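Local coordinates for protein metallocarboxypeptidase (Trypanosoma cruzi, PDB 3DWC) that probably releases single amino acids from the C-terminal end of peptides, with broad specificity except for proline, as a metal-dependent carboxypeptidase of the M32 family, at residues R217-M220 / D221-K224; S301-A304 / E305-G309. All blocks are in the same frame, centred on the assembly; numbering follows the deposited sequence.

In the fold
Both contacts are local, each holding successive turns of a single helix together, and they come in series along the chain: contact 1 ends helix 209-222, and contact 2 lies in helix 294-309. Between them in sequence run the three short strands and helix 259-276, whose HExxH histidines, His267 and His271, bind cobalt. The two centres are only about 14 Å apart, and the contacts meet through one side chain, Trp223, whose NE1 lies 3.7 Å from Ala304 CB and whose CZ2 lies 3.8 Å from Ile308 CG2. Glu305 of contact 2 is hydrogen-bonded to His267, and Lys224 of contact 1 reaches a bound glycine; Trp223 packing joins the end of helix 209-222 to the metal-binding helix 294-309.

Contact 1: R217-M220 / D221-K224. With GLY (glycine), chain O.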
ATOM      1  N   ARG B 217      16.405  -7.263 -12.084  1.00 30.54           N
ATOM      2  CA  ARG B 217      16.198  -8.241 -11.024  1.00 31.41           C
ATOM      3  C   ARG B 217      17.388  -9.152 -10.910  1.00 30.89           C
ATOM      4  O   ARG B 217      17.693  -9.613  -9.821  1.00 30.82           O
ATOM      5  CB  ARG B 217      14.961  -9.123 -11.264  1.00 32.03           C
ATOM      6  CG  ARG B 217      13.663  -8.358 -11.194  1.00 33.52           C
ATOM      7  CD  ARG B 217      12.413  -9.242 -11.384  1.00 34.32           C
ATOM      8  NE  ARG B 217      11.315  -8.297 -11.298  1.00 40.42           N
ATOM      9  CZ  ARG B 217      10.714  -7.925 -10.168  1.00 40.24           C
ATOM     10  NH1 ARG B 217      11.019  -8.503  -8.999  1.00 39.02           N
ATOM     11  NH2 ARG B 217       9.761  -6.993 -10.238  1.00 42.01           N
ATOM     12  N   PHE B 218      17.998  -9.490 -12.051  1.00 31.51           N
ATOM     13  CA  PHE B 218      19.169 -10.346 -12.050  1.00 30.92           C
ATOM     14  C   PHE B 218      20.245  -9.643 -11.240  1.00 30.22           C
ATOM     15  O   PHE B 218      20.877 -10.249 -10.400  1.00 28.94           O
ATOM     16  CB  PHE B 218      19.676 -10.653 -13.459  1.00 32.02           C
ATOM     17  CG  PHE B 218      20.991 -11.370 -13.464  1.00 32.14           C
ATOM     18  CD1 PHE B 218      21.060 -12.707 -13.155  1.00 34.71           C
ATOM     19  CD2 PHE B 218      22.171 -10.690 -13.731  1.00 34.07           C
ATOM     20  CE1 PHE B 218      22.278 -13.361 -13.116  1.00 35.29           C
ATOM     21  CE2 PHE B 218      23.374 -11.334 -13.710  1.00 34.28           C
ATOM     22  CZ  PHE B 218      23.443 -12.665 -13.419  1.00 34.84           C
ATOM     23  N   PHE B 219      20.406  -8.337 -11.445  1.00 29.86           N
ATOM     24  CA  PHE B 219      21.398  -7.622 -10.686  1.00 29.89           C
ATOM     25  C   PHE B 219      21.055  -7.424  -9.236  1.00 29.63           C
ATOM     26  O   PHE B 219      21.952  -7.526  -8.384  1.00 29.69           O
ATOM     27  CB  PHE B 219      21.900  -6.373 -11.395  1.00 29.89           C
ATOM     28  CG  PHE B 219      22.856  -6.690 -12.513  1.00 31.92           C
ATOM     29  CD1 PHE B 219      24.198  -6.926 -12.242  1.00 29.78           C
ATOM     30  CD2 PHE B 219      22.422  -6.762 -13.836  1.00 32.43           C
ATOM     31  CE1 PHE B 219      25.100  -7.232 -13.286  1.00 32.10           C
ATOM     32  CE2 PHE B 219      23.295  -7.033 -14.850  1.00 31.42           C
ATOM     33  CZ  PHE B 219      24.641  -7.281 -14.584  1.00 32.10           C
ATOM     34  N   MET B 220      19.770  -7.264  -8.918  1.00 28.44           N
ATOM     35  CA  MET B 220      19.374  -7.282  -7.547  1.00 28.93           C
ATOM     36  C   MET B 220      19.747  -8.647  -6.896  1.00 29.51           C
ATOM     37  O   MET B 220      20.187  -8.670  -5.742  1.00 29.64           O
ATOM     38  CB  MET B 220      17.885  -7.005  -7.430  1.00 28.34           C
ATOM     39  CG  MET B 220      17.540  -5.582  -7.855  1.00 31.24           C
ATOM     40  SD  MET B 220      15.806  -5.226  -7.827  1.00 31.55           S
ATOM     41  CE  MET B 220      15.469  -5.073  -6.059  1.00 31.35           C
ATOM     42  N   ASP B 221      19.609  -9.762  -7.629  1.00 29.23           N
ATOM     43  CA  ASP B 221      20.114 -11.073  -7.149  1.00 30.45           C
ATOM     44  C   ASP B 221      21.641 -11.134  -6.948  1.00 29.73           C
ATOM     45  O   ASP B 221      22.150 -11.736  -5.982  1.00 30.01           O
ATOM     46  CB  ASP B 221      19.709 -12.203  -8.109  1.00 31.95           C
ATOM     47  CG  ASP B 221      18.218 -12.535  -8.046  1.00 34.96           C
ATOM     48  OD1 ASP B 221      17.518 -12.150  -7.068  1.00 41.42           O
ATOM     49  OD2 ASP B 221      17.747 -13.221  -8.987  1.00 37.54           O
ATOM     50  N   VAL B 222      22.386 -10.505  -7.860  1.00 29.54           N
ATOM     51  CA  VAL B 222      23.836 -10.382  -7.727  1.00 28.34           C
ATOM     52  C   VAL B 222      24.169  -9.651  -6.426  1.00 27.93           C
ATOM     53  O   VAL B 222      25.095 -10.027  -5.744  1.00 25.59           O
ATOM     54  CB  VAL B 222      24.473  -9.675  -8.969  1.00 28.34           C
ATOM     55  CG1 VAL B 222      25.938  -9.310  -8.741  1.00 26.31           C
ATOM     56  CG2 VAL B 222      24.271 -10.540 -10.247  1.00 27.73           C
ATOM     57  N   TRP B 223      23.390  -8.620  -6.064  1.00 27.73           N
ATOM     58  CA  TRP B 223      23.601  -7.944  -4.769  1.00 28.60           C
ATOM     59  C   TRP B 223      22.961  -8.650  -3.549  1.00 28.38           C
ATOM     60  O   TRP B 223      22.933  -8.111  -2.440  1.00 27.41           O
ATOM     61  CB  TRP B 223      23.142  -6.476  -4.843  1.00 28.45           C
ATOM     62  CG  TRP B 223      24.278  -5.556  -5.054  1.00 28.72           C
ATOM     63  CD1 TRP B 223      24.916  -4.825  -4.112  1.00 29.22           C
ATOM     64  CD2 TRP B 223      24.858  -5.185  -6.307  1.00 31.17           C
ATOM     65  NE1 TRP B 223      25.889  -4.046  -4.686  1.00 29.71           N
ATOM     66  CE2 TRP B 223      25.870  -4.252  -6.039  1.00 29.20           C
ATOM     67  CE3 TRP B 223      24.611  -5.547  -7.632  1.00 28.69           C
ATOM     68  CZ2 TRP B 223      26.652  -3.727  -7.015  1.00 27.60           C
ATOM     69  CZ3 TRP B 223      25.408  -5.020  -8.599  1.00 29.59           C
ATOM     70  CH2 TRP B 223      26.404  -4.108  -8.295  1.00 27.81           C
ATOM     71  N   LYS B 224      22.409  -9.831  -3.789  1.00 29.85           N
ATOM     72  CA  LYS B 224      21.747 -10.657  -2.780  1.00 29.98           C
ATOM     73  C   LYS B 224      20.612  -9.923  -2.092  1.00 29.69           C
ATOM     74  O   LYS B 224      20.334 -10.130  -0.931  1.00 28.29           O
ATOM     75  CB  LYS B 224      22.786 -11.251  -1.837  1.00 31.40           C
ATOM     76  CG  LYS B 224      23.946 -11.813  -2.633  1.00 31.79           C
ATOM     77  CD  LYS B 224      24.857 -12.635  -1.833  1.00 32.29           C
ATOM     78  CE  LYS B 224      26.142 -12.953  -2.637  1.00 35.45           C
ATOM     79  NZ  LYS B 224      25.989 -13.943  -3.826  1.00 36.33           N
TER
HETATM   80  N   GLY O 701      29.027 -13.958  -3.436  1.00 38.66           N
HETATM   81  CA  GLY O 701      28.843 -15.316  -2.854  1.00 40.51           C
HETATM   82  C   GLY O 701      29.092 -15.441  -1.362  1.00 40.64           C
HETATM   83  O   GLY O 701      28.148 -15.643  -0.575  1.00 40.56           O
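Phe218 turns its CG anti to the backbone N (chi1 172°), which swings the ring along helix 209-222 toward Val222, one turn on, where CG2, held beside its own N with CG1 in the anti position, meets it. The result is a CH-pi contact: CG2 of Val222 sits over a face of the Phe218 ring, 4.1 Å from its centroid and 27° off the normal, with CE2 the nearest ring atom at 3.7 Å. Val222 CG2 also lies 4.1 Å from Phe219 CD1, and the side chains of Val222 and Phe219 run alongside each other. One valine branch therefore serves two aromatic neighbours. Farther along, Phe219 CD1 approaches Trp223 CZ3 obliquely at 4.3 Å.

Beneath the side chains the helix bonds persist to its end. Val222 N donates to Phe218 O at 3.0 Å, and Trp223 N to Phe219 O at 2.9 Å. The latter oxygen also lies at the edge of the indole, 3.4 Å from Trp223 CE3. A Schellman motif then closes the helix: Lys224, with positive phi, is its C-prime residue, Lys224 N bonds to Asp221 O, and Phe225 N returns to Met220 O. Around this end, Phe218 packs on helix 312-326, while Met220 and Trp223 rest against helix 259-276, which carries the metal-binding histidines.

Past the aromatic cluster, the lysine chain stays extended until its last torsion bends, bringing Lys224 NZ to 3.1 Å from N of the bound glycine. With two amino nitrogens this close, a full positive charge on both would be unfavourable, though Asp454, whose OD1 is hydrogen-bonded to the same glycine, would be expected to offset part of it.

Contact 2: S301-A304 / E305-G309; sequences SLFA and EMQIG
Glu305 is tied to Ser301 by an ordinary alpha-helical bond, N to Ser301 O at 2.9 Å and almost straight at 174°. Its CG is anti to the backbone N (chi1 -170°) and the chain is extended beyond it, which carries the carboxylate out alongside Leu302, where OE1 passes 3.5 Å from Leu302 CD2. The polar work of that carboxylate is done elsewhere: OE1 is hydrogen-bonded to ND1 of His267, a cobalt ligand, and OE2 forms a salt bridge with Arg310. Met306 comes next, donating its N to Leu302 O at 2.7 Å. Its side chain runs beside that of Leu302, the two meeting through Met306 CG and Leu302 CD2 at 3.7 Å.

At Gln307 the helix widens. Gln307 N also reaches Leu302 O, at 3.1 Å, and this shared oxygen is where alpha spacing passes into a pi-type turn, marked by bonds to the residue five back. This turn lies in helix 294-309, the helix that supplies Glu298, the third protein ligand of a metal site built on the HExxH histidines; Glu305 is a second-shell residue that would orient and may polarise His267. The wider spacing continues at Ile308, whose N makes a weak bond to Phe303 O at 3.1 Å. Ile308 CD1 lies oblique to the Phe303 ring, 4.0 Å from CE2, while that ring packs on helices 421-441 and 456-467. Gly309 N follows with a shorter bond to Ala304 O, at 2.8 Å, again five residues back.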
ATOM      1  N   SER B 301      24.645   3.631  -1.417  1.00 29.23           N
ATOM      2  CA  SER B 301      24.144   3.578  -2.785  1.00 28.31           C
ATOM      3  C   SER B 301      25.294   3.725  -3.785  1.00 27.06           C
ATOM      4  O   SER B 301      25.354   3.061  -4.851  1.00 25.58           O
ATOM      5  CB  SER B 301      23.114   4.675  -2.980  1.00 28.76           C
ATOM      6  OG  SER B 301      23.677   5.897  -2.584  1.00 31.52           O
ATOM      7  N   LEU B 302      26.188   4.645  -3.481  1.00 27.02           N
ATOM      8  CA  LEU B 302      27.292   4.973  -4.396  1.00 27.28           C
ATOM      9  C   LEU B 302      28.437   3.987  -4.344  1.00 27.29           C
ATOM     10  O   LEU B 302      29.185   3.817  -5.306  1.00 28.00           O
ATOM     11  CB  LEU B 302      27.767   6.402  -4.183  1.00 27.35           C
ATOM     12  CG  LEU B 302      26.720   7.461  -4.541  1.00 28.10           C
ATOM     13  CD1 LEU B 302      27.223   8.853  -4.145  1.00 27.28           C
ATOM     14  CD2 LEU B 302      26.340   7.438  -5.997  1.00 25.57           C
ATOM     15  N   PHE B 303      28.577   3.307  -3.244  1.00 28.23           N
ATOM     16  CA  PHE B 303      29.469   2.159  -3.211  1.00 28.40           C
ATOM     17  C   PHE B 303      29.036   1.113  -4.257  1.00 29.67           C
ATOM     18  O   PHE B 303      29.849   0.623  -5.063  1.00 28.40           O
ATOM     19  CB  PHE B 303      29.451   1.586  -1.808  1.00 29.01           C
ATOM     20  CG  PHE B 303      30.488   0.538  -1.577  1.00 28.59           C
ATOM     21  CD1 PHE B 303      31.702   0.862  -1.042  1.00 28.27           C
ATOM     22  CD2 PHE B 303      30.223  -0.780  -1.902  1.00 28.05           C
ATOM     23  CE1 PHE B 303      32.663  -0.126  -0.808  1.00 28.11           C
ATOM     24  CE2 PHE B 303      31.150  -1.798  -1.631  1.00 29.21           C
ATOM     25  CZ  PHE B 303      32.390  -1.458  -1.099  1.00 28.68           C
ATOM     26  N   ALA B 304      27.728   0.836  -4.286  1.00 28.47           N
ATOM     27  CA  ALA B 304      27.149  -0.070  -5.262  1.00 28.57           C
ATOM     28  C   ALA B 304      27.283   0.465  -6.673  1.00 27.64           C
ATOM     29  O   ALA B 304      27.860  -0.175  -7.539  1.00 28.17           O
ATOM     30  CB  ALA B 304      25.609  -0.393  -4.934  1.00 26.30           C
ATOM     31  N   GLU B 305      26.729   1.634  -6.903  1.00 28.58           N
ATOM     32  CA  GLU B 305      26.714   2.222  -8.205  1.00 29.11           C
ATOM     33  C   GLU B 305      28.072   2.582  -8.737  1.00 29.15           C
ATOM     34  O   GLU B 305      28.412   2.203  -9.865  1.00 28.94           O
ATOM     35  CB  GLU B 305      25.811   3.468  -8.221  1.00 29.51           C
ATOM     36  CG  GLU B 305      25.586   3.948  -9.588  1.00 29.98           C
ATOM     37  CD  GLU B 305      25.021   5.343  -9.684  1.00 30.68           C
ATOM     38  OE1 GLU B 305      24.599   5.932  -8.684  1.00 34.37           O
ATOM     39  OE2 GLU B 305      25.003   5.835 -10.808  1.00 34.68           O
ATOM     40  N   MET B 306      28.844   3.347  -7.956  1.00 29.67           N
ATOM     41  CA  MET B 306      30.064   3.967  -8.491  1.00 30.54           C
ATOM     42  C   MET B 306      31.283   3.105  -8.292  1.00 30.89           C
ATOM     43  O   MET B 306      32.067   2.903  -9.220  1.00 31.51           O
ATOM     44  CB  MET B 306      30.304   5.361  -7.887  1.00 31.98           C
ATOM     45  CG  MET B 306      29.163   6.370  -8.118  1.00 30.96           C
ATOM     46  SD  MET B 306      28.930   6.592  -9.878  1.00 32.93           S
ATOM     47  CE  MET B 306      27.913   8.066  -9.996  1.00 33.01           C
ATOM     48  N   GLN B 307      31.431   2.574  -7.093  1.00 30.42           N
ATOM     49  CA  GLN B 307      32.615   1.801  -6.764  1.00 30.06           C
ATOM     50  C   GLN B 307      32.612   0.428  -7.409  1.00 30.61           C
ATOM     51  O   GLN B 307      33.675  -0.068  -7.794  1.00 31.04           O
ATOM     52  CB  GLN B 307      32.820   1.711  -5.252  1.00 30.33           C
ATOM     53  CG  GLN B 307      33.110   3.048  -4.558  1.00 27.75           C
ATOM     54  CD  GLN B 307      34.405   3.707  -5.017  1.00 30.23           C
ATOM     55  OE1 GLN B 307      34.491   4.925  -5.098  1.00 31.80           O
ATOM     56  NE2 GLN B 307      35.425   2.917  -5.263  1.00 25.91           N
ATOM     57  N   ILE B 308      31.445  -0.186  -7.539  1.00 29.11           N
ATOM     58  CA  ILE B 308      31.324  -1.455  -8.210  1.00 29.53           C
ATOM     59  C   ILE B 308      30.739  -1.249  -9.612  1.00 29.54           C
ATOM     60  O   ILE B 308      31.356  -1.601 -10.627  1.00 29.00           O
ATOM     61  CB  ILE B 308      30.442  -2.451  -7.413  1.00 28.86           C
ATOM     62  CG1 ILE B 308      31.065  -2.719  -6.044  1.00 28.93           C
ATOM     63  CG2 ILE B 308      30.222  -3.781  -8.247  1.00 28.58           C
ATOM     64  CD1 ILE B 308      30.195  -3.502  -5.094  1.00 28.52           C
ATOM     65  N   GLY B 309      29.553  -0.676  -9.648  1.00 29.86           N
ATOM     66  CA  GLY B 309      28.761  -0.521 -10.897  1.00 31.01           C
ATOM     67  C   GLY B 309      29.405   0.087 -12.126  1.00 31.43           C
ATOM     68  O   GLY B 309      29.139  -0.357 -13.248  1.00 34.12           O
TER